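Local coordinates for protein chitinase (Chromobacterium violaceum, PDB 4TXG) that probably binds chitin and hydrolyses its glycosidic bonds, as a family 18 glycoside hydrolase, at residues 424-427 / 428-431; 724-727 / 728-732. One frame throughout, in Å; residues are numbered along the deposited sequence.

Interaction 1: 424-427 / 428-431. With CS (cesium ion), chain F.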
# COMPACT_ATOMS: atom_id res chain seq x y z
N PHE A 424 -18.91 10.03 -13.45
CA PHE A 424 -19.94 10.72 -12.68
C PHE A 424 -19.39 12.01 -12.07
O PHE A 424 -20.12 13.00 -11.94
CB PHE A 424 -20.49 9.81 -11.58
CG PHE A 424 -21.64 10.41 -10.83
CD1 PHE A 424 -22.88 10.52 -11.43
CD2 PHE A 424 -21.49 10.84 -9.53
CE1 PHE A 424 -23.95 11.07 -10.75
CE2 PHE A 424 -22.56 11.40 -8.84
CZ PHE A 424 -23.78 11.50 -9.45
N TRP A 425 -18.11 12.01 -11.72
CA TRP A 425 -17.48 13.20 -11.14
C TRP A 425 -16.84 14.12 -12.18
O TRP A 425 -16.14 15.07 -11.81
CB TRP A 425 -16.41 12.82 -10.11
CG TRP A 425 -16.87 11.93 -9.00
CD1 TRP A 425 -16.29 10.76 -8.61
CD2 TRP A 425 -18.01 12.11 -8.15
NE1 TRP A 425 -16.99 10.21 -7.56
CE2 TRP A 425 -18.05 11.02 -7.26
CE3 TRP A 425 -19.00 13.10 -8.04
CZ2 TRP A 425 -19.04 10.88 -6.29
CZ3 TRP A 425 -19.98 12.96 -7.08
CH2 TRP A 425 -19.99 11.85 -6.21
N ASN A 426 -17.06 13.81 -13.46
CA ASN A 426 -16.59 14.62 -14.59
C ASN A 426 -15.07 14.64 -14.75
O ASN A 426 -14.51 15.58 -15.30
CB ASN A 426 -17.10 16.06 -14.47
CG ASN A 426 -17.18 16.76 -15.81
OD1 ASN A 426 -17.66 16.19 -16.78
ND2 ASN A 426 -16.71 18.01 -15.86
N VAL A 427 -14.41 13.59 -14.27
CA VAL A 427 -12.95 13.52 -14.32
C VAL A 427 -12.40 13.44 -15.74
O VAL A 427 -11.40 14.10 -16.06
CB VAL A 427 -12.47 12.32 -13.48
CG1 VAL A 427 -11.00 12.00 -13.75
CG2 VAL A 427 -12.70 12.60 -11.98
N TYR A 428 -13.03 12.65 -16.61
CA TYR A 428 -12.50 12.51 -17.96
C TYR A 428 -12.70 13.77 -18.78
O TYR A 428 -11.89 14.08 -19.65
CB TYR A 428 -13.15 11.32 -18.69
CG TYR A 428 -12.83 9.97 -18.09
CD1 TYR A 428 -11.52 9.49 -18.05
CD2 TYR A 428 -13.85 9.17 -17.61
CE1 TYR A 428 -11.24 8.25 -17.51
CE2 TYR A 428 -13.58 7.92 -17.08
CZ TYR A 428 -12.28 7.47 -17.02
OH TYR A 428 -12.02 6.23 -16.49
N SER A 429 -13.79 14.48 -18.51
CA SER A 429 -14.17 15.62 -19.33
C SER A 429 -13.52 16.95 -18.94
O SER A 429 -13.51 17.88 -19.74
CB SER A 429 -15.69 15.79 -19.32
OG SER A 429 -16.31 14.62 -19.84
N THR A 430 -12.98 17.05 -17.73
CA THR A 430 -12.43 18.35 -17.32
C THR A 430 -11.03 18.49 -17.94
O THR A 430 -10.17 17.63 -17.75
CB THR A 430 -12.40 18.53 -15.78
OG1 THR A 430 -11.84 19.81 -15.44
CG2 THR A 430 -11.61 17.43 -15.10
N PRO A 431 -10.83 19.56 -18.72
CA PRO A 431 -9.60 19.75 -19.49
C PRO A 431 -8.33 19.66 -18.64
O PRO A 431 -7.35 19.08 -19.11
CB PRO A 431 -9.75 21.16 -20.06
CG PRO A 431 -11.22 21.42 -20.08
CD PRO A 431 -11.79 20.66 -18.92
CS CS F . -16.31 12.66 -17.53
O HOH W 1 -19.12 16.54 -19.25
O HOH W 2 -16.85 10.52 -19.60

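Interaction 2: 724-727 / 728-732. With CS (cesium ion), chain K.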
# COMPACT_ATOMS: atom_id res chain seq x y z
N GLY A 724 -1.40 12.88 -23.41
CA GLY A 724 -2.64 12.27 -23.85
C GLY A 724 -3.27 11.39 -22.79
O GLY A 724 -2.86 11.39 -21.63
N SER A 725 -4.28 10.65 -23.21
CA SER A 725 -4.99 9.73 -22.32
C SER A 725 -4.05 8.66 -21.75
O SER A 725 -3.04 8.34 -22.37
CB SER A 725 -6.15 9.09 -23.09
OG SER A 725 -6.39 7.78 -22.67
N ASN A 726 -4.38 8.13 -20.57
CA ASN A 726 -3.59 7.03 -20.00
C ASN A 726 -4.29 5.69 -20.18
O ASN A 726 -4.01 4.73 -19.46
CB ASN A 726 -3.23 7.28 -18.52
CG ASN A 726 -4.45 7.28 -17.59
OD1 ASN A 726 -5.54 7.69 -17.97
ND2 ASN A 726 -4.24 6.84 -16.35
N VAL A 727 -5.18 5.60 -21.16
CA VAL A 727 -5.71 4.29 -21.53
C VAL A 727 -4.55 3.42 -22.01
O VAL A 727 -3.73 3.85 -22.84
CB VAL A 727 -6.79 4.40 -22.63
CG1 VAL A 727 -7.12 3.03 -23.18
CG2 VAL A 727 -8.02 5.08 -22.06
N GLY A 728 -4.45 2.21 -21.46
CA GLY A 728 -3.35 1.32 -21.80
C GLY A 728 -2.11 1.60 -20.98
O GLY A 728 -1.04 1.01 -21.23
N GLY A 729 -2.23 2.50 -20.01
CA GLY A 729 -1.16 2.80 -19.08
C GLY A 729 -0.47 4.13 -19.31
O GLY A 729 -0.43 4.63 -20.43
N LEU A 730 0.09 4.71 -18.24
CA LEU A 730 0.91 5.90 -18.38
C LEU A 730 2.17 5.55 -19.18
O LEU A 730 2.71 4.46 -19.02
CB LEU A 730 1.26 6.47 -17.01
CG LEU A 730 0.06 7.12 -16.32
CD1 LEU A 730 0.25 7.20 -14.79
CD2 LEU A 730 -0.16 8.51 -16.91
N LYS A 731 2.63 6.46 -20.04
CA LYS A 731 3.66 6.11 -21.03
C LYS A 731 5.09 6.38 -20.57
O LYS A 731 6.04 6.14 -21.31
CB LYS A 731 3.40 6.86 -22.34
CG LYS A 731 2.10 6.46 -23.02
CD LYS A 731 1.71 7.50 -24.06
CE LYS A 731 0.28 7.31 -24.55
NZ LYS A 731 -0.19 8.52 -25.29
N GLY A 732 5.23 6.89 -19.35
CA GLY A 732 6.54 7.14 -18.78
C GLY A 732 6.43 7.37 -17.28
O GLY A 732 5.32 7.46 -16.75
CS CS K . -3.10 4.09 -25.91
O HOH W 3 -3.39 6.88 -24.99
O HOH W 4 -1.02 4.39 -23.06

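Interaction 1: 424-427 / 428-431
Asn426 and Ser429 face each other across a turn of backbone, with Asn426 OD1 3.2 Å from Ser429 CB. On the inner side of this turn the packing is close. Thr430 packs its methyl against two carbonyl oxygens: CG2 is 3.4 Å from Asn426 O and 3.5 Å from Val427 O. With OG1 anti to the backbone N (chi1 180°), the methyl falls between N and the carbonyl carbon, on the side of the two oxygens. Beside it, Thr430 N donates a weak, bent hydrogen bond to Asn426 O. The turn follows directly on helix 420-424, which ends in a Schellman motif: Asn426, with positive phi, is the C' residue, and Val427 N and Asn426 N return to Leu422 O and Ala423 O. Val427 is buried against Leu422, Tyr433 and Tyr438, while the hydroxyl of Tyr428 bonds to Asp415 and to Asp419 N. The outer side is looser and wet. A water donates to Asn426 OD1 over 2.9 Å and has a long, weak link to Ser429 OG. That same hydroxyl oxygen binds a cesium ion at 3.0 Å, and a second water also binds the ion; Tyr428 CB lies 3.6 Å from the cesium.

Interaction 2: 724-727 / 728-732
Asn726 and Leu730 meet on one flank of a tight turn. From Asn726, CB rests on the isobutyl group of Leu730, 3.7 Å from CD2 and 4.0 Å from CG. CG then stands between the backbone N and the carbonyl carbon (chi1 66°), and the amide beyond it looks outside the loop: ND2 donates to Gly437 O, and OD1 has a hydrogen-bonding partner of its own beyond the loop. The Asn726 backbone closes the turn. Gly729 N donates to Asn726 O over 2.9 Å. Just upstream, Ser725 OG accepts a nearly straight bond from Val727 N (2.9 Å, 168°), an ST turn that leads into the next one. Val727 O binds a cesium ion at 3.1 Å. Two waters also reach the ion, one donating to Ser725 O and the other to Gly729 O, so the ion reaches three backbone carbonyls, one directly and two through water, the water on Gly729 O standing farther from the cesium. Lys731 is extended; its NZ lies 4.1 Å from Ser725 O, and the ammonium donates to Ser723 O. Gly728 and Gly729, both with positive phi, occupy the last two positions of a type II beta turn.

Overall arrangement
Interaction 1 comes first along the chain, in the loop between helix 420-424 and helix 441-448, within the family 18 hydrolase range. Interaction 2 follows some 300 residues later, in the loop joining strands 716-719 and 734-740 of the six-stranded mixed sheet, within the Chitinase C range. The centres of interactions 1 and 2 lie about 17 Å apart; the nearest atoms of interactions 1 and 2 are about 6 Å apart, without touching. Asp415, already the partner of Tyr428, also packs on Asn726, and Asp442 of helix 441-448 accepts from Leu730 N. Interaction 2 thus lies where the C-terminal beta region meets the hydrolase part, and interaction 1 lies beside that junction, each with its own cesium ion.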